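Local coordinates for ferredoxin-NADP reductase (Neisseria gonorrhoeae MIA_2011_03-10, PDB 5TR9), which binds FAD and probably passes electrons between NADP(H) and ferredoxin through that flavin, at residues G249-R254 with P258-M263; L208-S213 with F242-D247; L112-F117 with L136-Q141. All coordinates share one frame; numbering follows the deposited sequence. Where two conformers were deposited one is given.

Contact 1: G249-R254 with P258-M263; sequences GYAMHR and PGQIMM
Ala251 is held at both its backbone N and its backbone O by Gln260. Its N donates to Gln260 OE1 at 2.8 Å, almost head-on to the amide carbonyl though bent at the hydrogen (134°), and its O accepts from Gln260 N at 2.8 Å in a straight bond. The amide gets there because the Gln260 chain folds at chi2 (83°), bringing OE1 to the backbone at Tyr250 and Ala251; a water that donates to both Gly249 O and Gln260 OE1 gives the same oxygen a second partner. Two residues on, His253 N donates to Ile261 O at 2.9 Å, and Met252 and Ile261 form a single beta bridge. The His253 ring is fixed at its edge, ND1 donating to Pro258 O at 2.7 Å with the oxygen near the ring plane, while Met262 CE sits over one face in a CH-pi contact, 4.2 Å from the ring centroid. Gln260 CB meets the edge of the Tyr250 ring at CD1, and Ile261 CD1 packs on Tyr250 CB, 3.8 Å away. Gly259 has no side chain where one would run into Met252 O and His253 N, so its CA can lie 4.1 Å from His253 N. Gly249 ends helix 235-247 in a Schellman motif, and the loop then runs past strand 261-265, the edge strand of the parallel sheet, whose other side pairs with strand 227-233; Tyr250 reaches Phe229 there, ring edge to face.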
loop_
_atom_site.group_PDB
_atom_site.type_symbol
_atom_site.label_atom_id
_atom_site.label_comp_id
_atom_site.label_asym_id
_atom_site.label_seq_id
_atom_site.Cartn_x
_atom_site.Cartn_y
_atom_site.Cartn_z
ATOM N N GLY A 249 15.562 -6.046 -17.161
ATOM C CA GLY A 249 15.639 -7.494 -17.226
ATOM C C GLY A 249 14.650 -8.250 -16.369
ATOM O O GLY A 249 14.769 -9.480 -16.261
ATOM N N TYR A 250 13.690 -7.563 -15.757
ATOM C CA TYR A 250 12.678 -8.184 -14.916
ATOM C C TYR A 250 11.438 -8.514 -15.742
ATOM O O TYR A 250 11.265 -8.031 -16.864
ATOM C CB TYR A 250 12.332 -7.263 -13.739
ATOM C CG TYR A 250 13.538 -6.980 -12.846
ATOM C CD1 TYR A 250 13.840 -7.807 -11.770
ATOM C CD2 TYR A 250 14.378 -5.902 -13.099
ATOM C CE1 TYR A 250 14.952 -7.568 -10.961
ATOM C CE2 TYR A 250 15.481 -5.651 -12.306
ATOM C CZ TYR A 250 15.766 -6.485 -11.236
ATOM O OH TYR A 250 16.871 -6.243 -10.452
ATOM N N ALA A 251 10.576 -9.367 -15.181
ATOM C CA ALA A 251 9.396 -9.847 -15.890
ATOM C C ALA A 251 8.225 -9.947 -14.923
ATOM O O ALA A 251 8.398 -10.016 -13.706
ATOM C CB ALA A 251 9.643 -11.212 -16.549
ATOM N N MET A 252 7.020 -9.938 -15.489
ATOM C CA MET A 252 5.827 -10.037 -14.665
ATOM C C MET A 252 5.674 -11.448 -14.088
ATOM O O MET A 252 5.945 -12.457 -14.749
ATOM C CB MET A 252 4.591 -9.657 -15.490
ATOM C CG MET A 252 3.306 -9.504 -14.691
ATOM S SD MET A 252 1.835 -9.427 -15.752
ATOM C CE MET A 252 2.132 -7.901 -16.637
ATOM N N HIS A 253 5.233 -11.504 -12.835
ATOM C CA HIS A 253 4.760 -12.765 -12.285
ATOM C C HIS A 253 3.427 -13.109 -12.940
ATOM O O HIS A 253 2.539 -12.257 -13.022
ATOM C CB HIS A 253 4.583 -12.646 -10.777
ATOM C CG HIS A 253 3.987 -13.863 -10.146
ATOM N ND1 HIS A 253 4.742 -14.964 -9.806
ATOM C CD2 HIS A 253 2.709 -14.167 -9.819
ATOM C CE1 HIS A 253 3.958 -15.887 -9.279
ATOM N NE2 HIS A 253 2.718 -15.432 -9.282
ATOM N N ARG A 254 3.288 -14.348 -13.418
ATOM C CA ARG A 254 2.053 -14.843 -14.022
ATOM C C ARG A 254 1.752 -16.225 -13.454
ATOM O O ARG A 254 2.536 -16.773 -12.678
ATOM C CB ARG A 254 2.154 -14.892 -15.554
ATOM C CG ARG A 254 2.005 -13.535 -16.218
ATOM C CD ARG A 254 2.109 -13.692 -17.730
ATOM N NE ARG A 254 1.550 -12.543 -18.442
ATOM C CZ ARG A 254 2.256 -11.484 -18.815
ATOM N NH1 ARG A 254 3.551 -11.431 -18.552
ATOM N NH2 ARG A 254 1.670 -10.490 -19.466
ATOM N N PRO A 258 7.310 -17.568 -12.903
ATOM C CA PRO A 258 7.686 -16.998 -11.592
ATOM C C PRO A 258 7.852 -15.491 -11.647
ATOM O O PRO A 258 7.202 -14.760 -10.883
ATOM C CB PRO A 258 8.995 -17.729 -11.259
ATOM C CG PRO A 258 8.854 -19.057 -11.960
ATOM C CD PRO A 258 8.164 -18.708 -13.277
ATOM N N GLY A 259 8.673 -15.004 -12.554
ATOM C CA GLY A 259 8.776 -13.573 -12.737
ATOM C C GLY A 259 9.336 -12.885 -11.505
ATOM O O GLY A 259 9.789 -13.503 -10.541
ATOM N N GLN A 260 9.315 -11.559 -11.570
ATOM C CA GLN A 260 9.843 -10.773 -10.470
ATOM C C GLN A 260 8.977 -9.566 -10.132
ATOM O O GLN A 260 9.398 -8.753 -9.306
ATOM C CB GLN A 260 11.280 -10.293 -10.781
ATOM C CG GLN A 260 12.307 -11.413 -11.071
ATOM C CD GLN A 260 12.268 -11.906 -12.517
ATOM O OE1 GLN A 260 11.893 -11.170 -13.429
ATOM N NE2 GLN A 260 12.642 -13.163 -12.726
ATOM N N ILE A 261 7.800 -9.398 -10.744
ATOM C CA ILE A 261 7.011 -8.182 -10.549
ATOM C C ILE A 261 5.547 -8.528 -10.304
ATOM O O ILE A 261 4.938 -9.267 -11.086
ATOM C CB ILE A 261 7.111 -7.244 -11.765
ATOM C CG1 ILE A 261 8.565 -6.942 -12.129
ATOM C CG2 ILE A 261 6.357 -5.954 -11.498
ATOM C CD1 ILE A 261 8.681 -6.244 -13.476
ATOM N N MET A 262 4.974 -7.952 -9.246
ATOM C CA MET A 262 3.531 -7.874 -9.048
ATOM C C MET A 262 3.147 -6.405 -8.977
ATOM O O MET A 262 3.880 -5.604 -8.394
ATOM C CB MET A 262 3.087 -8.555 -7.757
ATOM C CG MET A 262 3.378 -10.025 -7.699
ATOM S SD MET A 262 3.033 -10.646 -6.046
ATOM C CE MET A 262 3.608 -12.329 -6.249
ATOM N N MET A 263 1.991 -6.052 -9.539
ATOM C CA MET A 263 1.612 -4.644 -9.556
ATOM C C MET A 263 0.098 -4.485 -9.479
ATOM O O MET A 263 -0.667 -5.359 -9.905
ATOM C CB MET A 263 2.159 -3.955 -10.807
ATOM C CG MET A 263 1.663 -4.530 -12.092
ATOM S SD MET A 263 2.593 -3.802 -13.463
ATOM C CE MET A 263 1.786 -4.569 -14.857
HETATM O O HOH W 1 13.474 -11.798 -15.866
#

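Contact 2: L208-S213 with F242-D247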
loop_
_atom_site.group_PDB
_atom_site.type_symbol
_atom_site.label_atom_id
_atom_site.label_comp_id
_atom_site.label_asym_id
_atom_site.label_seq_id
_atom_site.Cartn_x
_atom_site.Cartn_y
_atom_site.Cartn_z
ATOM N N LEU A 208 14.910 6.769 -10.101
ATOM C CA LEU A 208 15.750 6.245 -9.024
ATOM C C LEU A 208 16.102 4.777 -9.215
ATOM O O LEU A 208 17.105 4.314 -8.653
ATOM C CB LEU A 208 15.055 6.434 -7.680
ATOM C CG LEU A 208 14.728 7.878 -7.298
ATOM C CD1 LEU A 208 13.770 7.879 -6.119
ATOM C CD2 LEU A 208 16.004 8.668 -6.976
ATOM N N LEU A 209 15.299 4.029 -9.974
ATOM C CA LEU A 209 15.708 2.687 -10.374
ATOM C C LEU A 209 16.770 2.743 -11.460
ATOM O O LEU A 209 17.783 2.033 -11.395
ATOM C CB LEU A 209 14.493 1.897 -10.861
ATOM C CG LEU A 209 13.479 1.491 -9.802
ATOM C CD1 LEU A 209 12.194 0.988 -10.462
ATOM C CD2 LEU A 209 14.058 0.430 -8.857
ATOM N N LYS A 210 16.556 3.595 -12.469
ATOM C CA LYS A 210 17.497 3.703 -13.580
ATOM C C LYS A 210 18.893 4.087 -13.106
ATOM O O LYS A 210 19.889 3.545 -13.595
ATOM C CB LYS A 210 17.003 4.734 -14.594
ATOM C CG LYS A 210 15.753 4.367 -15.365
ATOM C CD LYS A 210 15.452 5.467 -16.383
ATOM C CE LYS A 210 14.127 5.261 -17.099
ATOM N NZ LYS A 210 12.969 5.592 -16.228
ATOM N N ASN A 211 18.993 5.037 -12.179
ATOM C CA ASN A 211 20.286 5.577 -11.779
ATOM C C ASN A 211 20.886 4.854 -10.574
ATOM O O ASN A 211 21.888 5.324 -10.021
ATOM C CB ASN A 211 20.187 7.096 -11.516
ATOM C CG ASN A 211 19.396 7.464 -10.247
ATOM O OD1 ASN A 211 19.094 6.621 -9.409
ATOM N ND2 ASN A 211 19.076 8.755 -10.105
ATOM N N ASN A 212 20.281 3.740 -10.156
ATOM C CA ASN A 212 20.769 2.880 -9.080
ATOM C C ASN A 212 20.695 3.525 -7.703
ATOM O O ASN A 212 21.301 3.020 -6.757
ATOM C CB ASN A 212 22.199 2.406 -9.361
ATOM C CG ASN A 212 22.277 1.558 -10.600
ATOM O OD1 ASN A 212 21.695 0.478 -10.657
ATOM N ND2 ASN A 212 22.979 2.049 -11.614
ATOM N N SER A 213 19.940 4.614 -7.548
ATOM C CA SER A 213 19.847 5.247 -6.235
ATOM C C SER A 213 19.083 4.384 -5.235
ATOM O O SER A 213 19.408 4.392 -4.044
ATOM C CB SER A 213 19.195 6.625 -6.344
ATOM O OG SER A 213 20.132 7.584 -6.812
ATOM N N PHE A 242 6.979 -0.310 -14.097
ATOM C CA PHE A 242 6.955 -1.612 -14.768
ATOM C C PHE A 242 7.817 -1.599 -16.025
ATOM O O PHE A 242 8.657 -2.488 -16.230
ATOM C CB PHE A 242 5.508 -1.980 -15.105
ATOM C CG PHE A 242 5.371 -3.230 -15.929
ATOM C CD1 PHE A 242 5.719 -4.458 -15.410
ATOM C CD2 PHE A 242 4.866 -3.174 -17.216
ATOM C CE1 PHE A 242 5.600 -5.604 -16.184
ATOM C CE2 PHE A 242 4.727 -4.329 -17.987
ATOM C CZ PHE A 242 5.089 -5.542 -17.458
ATOM N N GLN A 243 7.644 -0.581 -16.873
ATOM C CA GLN A 243 8.407 -0.522 -18.114
ATOM C C GLN A 243 9.895 -0.374 -17.838
ATOM O O GLN A 243 10.722 -0.943 -18.561
ATOM C CB GLN A 243 7.900 0.619 -18.991
ATOM C CG GLN A 243 6.464 0.399 -19.411
ATOM C CD GLN A 243 5.949 1.422 -20.387
ATOM O OE1 GLN A 243 6.609 2.432 -20.688
ATOM N NE2 GLN A 243 4.750 1.161 -20.916
ATOM N N THR A 244 10.251 0.380 -16.791
ATOM C CA THR A 244 11.655 0.531 -16.412
ATOM C C THR A 244 12.247 -0.796 -15.958
ATOM O O THR A 244 13.356 -1.162 -16.377
ATOM C CB THR A 244 11.780 1.601 -15.323
ATOM O OG1 THR A 244 11.437 2.870 -15.888
ATOM C CG2 THR A 244 13.210 1.671 -14.777
ATOM N N LEU A 245 11.507 -1.546 -15.130
ATOM C CA LEU A 245 11.991 -2.850 -14.677
ATOM C C LEU A 245 12.109 -3.838 -15.837
ATOM O O LEU A 245 13.068 -4.617 -15.898
ATOM C CB LEU A 245 11.074 -3.397 -13.574
ATOM C CG LEU A 245 11.144 -2.605 -12.262
ATOM C CD1 LEU A 245 10.091 -3.126 -11.290
ATOM C CD2 LEU A 245 12.547 -2.717 -11.665
ATOM N N LEU A 246 11.160 -3.815 -16.782
ATOM C CA LEU A 246 11.322 -4.643 -17.979
ATOM C C LEU A 246 12.624 -4.317 -18.705
ATOM O O LEU A 246 13.324 -5.222 -19.178
ATOM C CB LEU A 246 10.138 -4.464 -18.933
ATOM C CG LEU A 246 8.751 -4.982 -18.548
ATOM C CD1 LEU A 246 7.839 -5.007 -19.776
ATOM C CD2 LEU A 246 8.810 -6.354 -17.911
ATOM N N ASP A 247 12.968 -3.027 -18.802
ATOM C CA ASP A 247 14.206 -2.634 -19.470
ATOM C C ASP A 247 15.432 -3.147 -18.722
ATOM O O ASP A 247 16.481 -3.380 -19.336
ATOM C CB ASP A 247 14.290 -1.109 -19.596
ATOM C CG ASP A 247 13.328 -0.541 -20.630
ATOM O OD1 ASP A 247 12.883 -1.292 -21.516
ATOM O OD2 ASP A 247 13.033 0.674 -20.556
#
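Lys210 and Thr244 meet through both branches of the threonine. The lysine chain runs out extended from the end of helix 205-210 and bends only at its last torsion (chi4 75°), which swings NZ round to the hydroxyl: NZ donates to Thr244 OG1 at 3.1 Å. That hydroxyl is also hydrogen-bonded to Asp240 O, one turn back in its own helix, so the oxygen has one partner across the contact and one within helix 235-247. Lower down the same lysine, CG lies against Thr244 CG2 at 3.8 Å, the two side chains crossing at about a right angle. The threonine's chi1 of -67° puts OG1 toward Lys210 NZ and the methyl against Lys210 CG and Leu209 CB, the latter 4.1 Å from CG2.

Beyond it the contact becomes wholly apolar. Leu209 CD1 meets Leu245 CD2 at 3.9 Å, with Leu245 CG a little farther off, the two leucines crossing at a slant. Leu245 carries on inward to Phe229 and Ile231 of strand 227-233 and to Ile261, while Leu209 also rests on Ile214 of the following helix. The contact thus grades from an exposed lysine at the surface to buried leucines, of which Leu245 reaches the sheet. Asp247 OD2 stays 6.6 Å from Lys210 NZ, too far for a salt bridge, although its charge could still weakly attract the ammonium group.

Past the lysine the chain leaves the helix at Asn211, whose OD1 accepts from Ser213 N at 2.9 Å in an Asx turn leading into helix 213-218. A helix lying on a parallel sheet, with a neighbouring helix packed beside it, fits the Rossmann-like NAD-binding domain of the ferredoxin reductase family.

Contact 3: L112-F117 with L136-Q141; sequences LLPERF and LSILEQ
This is a small, buried apolar contact between a loop and a helix, made where the chain passes from the flavin-binding barrel into the nucleotide-binding domain. The end of Ile138, on helix 133-139, meets the CG-CD edge of the Pro114 ring, which stands at the start of a short 3-10 turn. Both branches of the isoleucine take part: CD1 lies 3.8 Å from Pro114 CD, and CG2 the same distance from Pro114 CG. A chi1 of -73° sends CG1, and CD1 beyond it, one way and CG2 the other, so that the two arms lie against CD and CG of the ring. CD1 goes on to Leu112 O, 3.9 Å away, an ordinary van der Waals approach to the carbonyl. Ile144, on helix 142-147, touches both Pro114 and Ile138, and Met230 of the sheet touches Pro114 and Leu112.

In the ferredoxin reductase fold an antiparallel FAD-binding barrel is followed by a parallel-sheet domain; 112-117 belongs to the connection, leading to strand 122-128, and helix 133-139 comes directly after that strand. The proline and isoleucine therefore tie the connection to the first helix beyond it.

On the polar side one water lies between the two segments. Glu115 OE2 accepts from it at 2.8 Å, and Gln141 NE2 gives it a weak, long bond of 3.5 Å; the two side-chain atoms themselves stay 4.4 Å apart. Glu143 OE1 lies close to Glu115 OE2, while Glu115 OE1 makes a long, weak ion pair with Arg147. A bound magnesium ion lies about 5 Å from the Gln141 side chain.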
loop_
_atom_site.group_PDB
_atom_site.type_symbol
_atom_site.label_atom_id
_atom_site.label_comp_id
_atom_site.label_asym_id
_atom_site.label_seq_id
_atom_site.Cartn_x
_atom_site.Cartn_y
_atom_site.Cartn_z
ATOM N N LEU A 112 -1.876 -8.676 -4.871
ATOM C CA LEU A 112 -0.618 -8.272 -4.238
ATOM C C LEU A 112 -0.347 -9.244 -3.100
ATOM O O LEU A 112 -0.555 -8.952 -1.921
ATOM C CB LEU A 112 -0.683 -6.846 -3.710
ATOM C CG LEU A 112 -0.722 -5.720 -4.735
ATOM C CD1 LEU A 112 -0.813 -4.403 -3.961
ATOM C CD2 LEU A 112 0.513 -5.746 -5.651
ATOM N N LEU A 113 0.140 -10.423 -3.475
ATOM C CA LEU A 113 0.245 -11.570 -2.576
ATOM C C LEU A 113 1.701 -12.012 -2.532
ATOM O O LEU A 113 2.126 -12.863 -3.330
ATOM C CB LEU A 113 -0.679 -12.690 -3.048
ATOM C CG LEU A 113 -2.163 -12.305 -3.033
ATOM C CD1 LEU A 113 -3.001 -13.379 -3.685
ATOM C CD2 LEU A 113 -2.633 -12.054 -1.600
ATOM N N PRO A 114 2.496 -11.472 -1.600
ATOM C CA PRO A 114 3.955 -11.671 -1.671
ATOM C C PRO A 114 4.404 -13.105 -1.473
ATOM O O PRO A 114 5.491 -13.456 -1.948
ATOM C CB PRO A 114 4.494 -10.767 -0.552
ATOM C CG PRO A 114 3.328 -10.520 0.344
ATOM C CD PRO A 114 2.099 -10.576 -0.501
ATOM N N GLU A 115 3.615 -13.945 -0.807
ATOM C CA GLU A 115 4.057 -15.323 -0.585
ATOM C C GLU A 115 3.971 -16.178 -1.832
ATOM O O GLU A 115 4.399 -17.339 -1.796
ATOM C CB GLU A 115 3.257 -15.933 0.559
ATOM C CG GLU A 115 3.655 -15.242 1.859
ATOM C CD GLU A 115 2.798 -15.579 3.048
ATOM O OE1 GLU A 115 2.136 -16.634 3.088
ATOM O OE2 GLU A 115 2.801 -14.744 3.974
ATOM N N ARG A 116 3.463 -15.630 -2.935
ATOM C CA ARG A 116 3.596 -16.275 -4.233
ATOM C C ARG A 116 5.005 -16.155 -4.807
ATOM O O ARG A 116 5.328 -16.863 -5.764
ATOM C CB ARG A 116 2.580 -15.677 -5.203
ATOM C CG ARG A 116 1.145 -16.043 -4.850
ATOM C CD ARG A 116 0.179 -15.376 -5.810
ATOM N NE ARG A 116 -1.158 -15.939 -5.678
ATOM C CZ ARG A 116 -2.170 -15.639 -6.485
ATOM N NH1 ARG A 116 -1.994 -14.776 -7.481
ATOM N NH2 ARG A 116 -3.356 -16.200 -6.297
ATOM N N PHE A 117 5.837 -15.260 -4.260
ATOM C CA PHE A 117 7.268 -15.227 -4.526
ATOM C C PHE A 117 7.973 -16.232 -3.608
ATOM O O PHE A 117 7.549 -16.432 -2.461
ATOM C CB PHE A 117 7.838 -13.837 -4.248
ATOM C CG PHE A 117 7.477 -12.774 -5.262
ATOM C CD1 PHE A 117 7.601 -12.995 -6.633
ATOM C CD2 PHE A 117 7.070 -11.515 -4.817
ATOM C CE1 PHE A 117 7.300 -11.980 -7.560
ATOM C CE2 PHE A 117 6.776 -10.494 -5.737
ATOM C CZ PHE A 117 6.888 -10.730 -7.095
ATOM N N LEU A 136 1.522 -1.885 4.208
ATOM C CA LEU A 136 1.460 -1.829 5.671
ATOM C C LEU A 136 0.889 -3.125 6.241
ATOM O O LEU A 136 1.408 -3.664 7.233
ATOM C CB LEU A 136 0.634 -0.626 6.130
ATOM C CG LEU A 136 1.211 0.736 5.723
ATOM C CD1 LEU A 136 0.281 1.867 6.155
ATOM C CD2 LEU A 136 2.594 0.935 6.319
ATOM N N SER A 137 -0.171 -3.659 5.621
ATOM C CA SER A 137 -0.727 -4.923 6.090
ATOM C C SER A 137 0.270 -6.060 5.904
ATOM O O SER A 137 0.419 -6.912 6.790
ATOM C CB SER A 137 -2.037 -5.227 5.349
ATOM O OG SER A 137 -2.671 -6.376 5.892
ATOM N N ILE A 138 0.963 -6.084 4.762
ATOM C CA ILE A 138 1.975 -7.108 4.518
ATOM C C ILE A 138 3.076 -7.042 5.573
ATOM O O ILE A 138 3.512 -8.075 6.097
ATOM C CB ILE A 138 2.523 -6.974 3.088
ATOM C CG1 ILE A 138 1.449 -7.461 2.106
ATOM C CG2 ILE A 138 3.824 -7.787 2.910
ATOM C CD1 ILE A 138 1.643 -7.008 0.653
ATOM N N LEU A 139 3.524 -5.832 5.926
ATOM C CA LEU A 139 4.562 -5.698 6.952
ATOM C C LEU A 139 4.106 -6.158 8.327
ATOM O O LEU A 139 4.948 -6.424 9.195
ATOM C CB LEU A 139 5.041 -4.250 7.039
ATOM C CG LEU A 139 5.833 -3.817 5.814
ATOM C CD1 LEU A 139 6.139 -2.330 5.906
ATOM C CD2 LEU A 139 7.120 -4.621 5.723
ATOM N N GLU A 140 2.800 -6.230 8.566
ATOM C CA GLU A 140 2.308 -6.727 9.837
ATOM C C GLU A 140 2.247 -8.257 9.885
ATOM O O GLU A 140 1.955 -8.808 10.941
ATOM C CB GLU A 140 0.946 -6.069 10.124
ATOM C CG GLU A 140 1.103 -4.555 10.450
ATOM C CD GLU A 140 0.028 -3.618 9.859
ATOM O OE1 GLU A 140 -1.016 -4.093 9.375
ATOM O OE2 GLU A 140 0.236 -2.385 9.890
ATOM N N GLN A 141 2.540 -8.938 8.771
ATOM C CA GLN A 141 2.600 -10.398 8.759
ATOM C C GLN A 141 3.938 -10.854 9.320
ATOM O O GLN A 141 4.974 -10.576 8.705
ATOM C CB GLN A 141 2.451 -10.926 7.344
ATOM C CG GLN A 141 1.091 -10.722 6.746
ATOM C CD GLN A 141 0.070 -11.644 7.353
ATOM O OE1 GLN A 141 -0.625 -11.284 8.301
ATOM N NE2 GLN A 141 -0.018 -12.855 6.825
HETATM O O HOH W 2 1.585 -12.239 3.788
#

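Contact 1 is the hub. It joins contact 2 where helix 235-247 ends: Tyr250 N probably bonds to Leu245 O (3.0 Å), Ile261 CD1 packs on Leu245 CB at 3.7 Å, and Phe242 meets both Met252 and Met263. On its other flank Met262 reaches contact 3, with CG 3.6 Å from Phe117 CZ and CE against Arg116 CB. Contacts 2 and 3 do not touch; their nearest atoms are about 9 Å apart. The FAD lies about 8 Å from the Leu112 side chain in contact 3 and about 12 Å from that of Met263 in contact 1, so these two approach the flavin site without forming it.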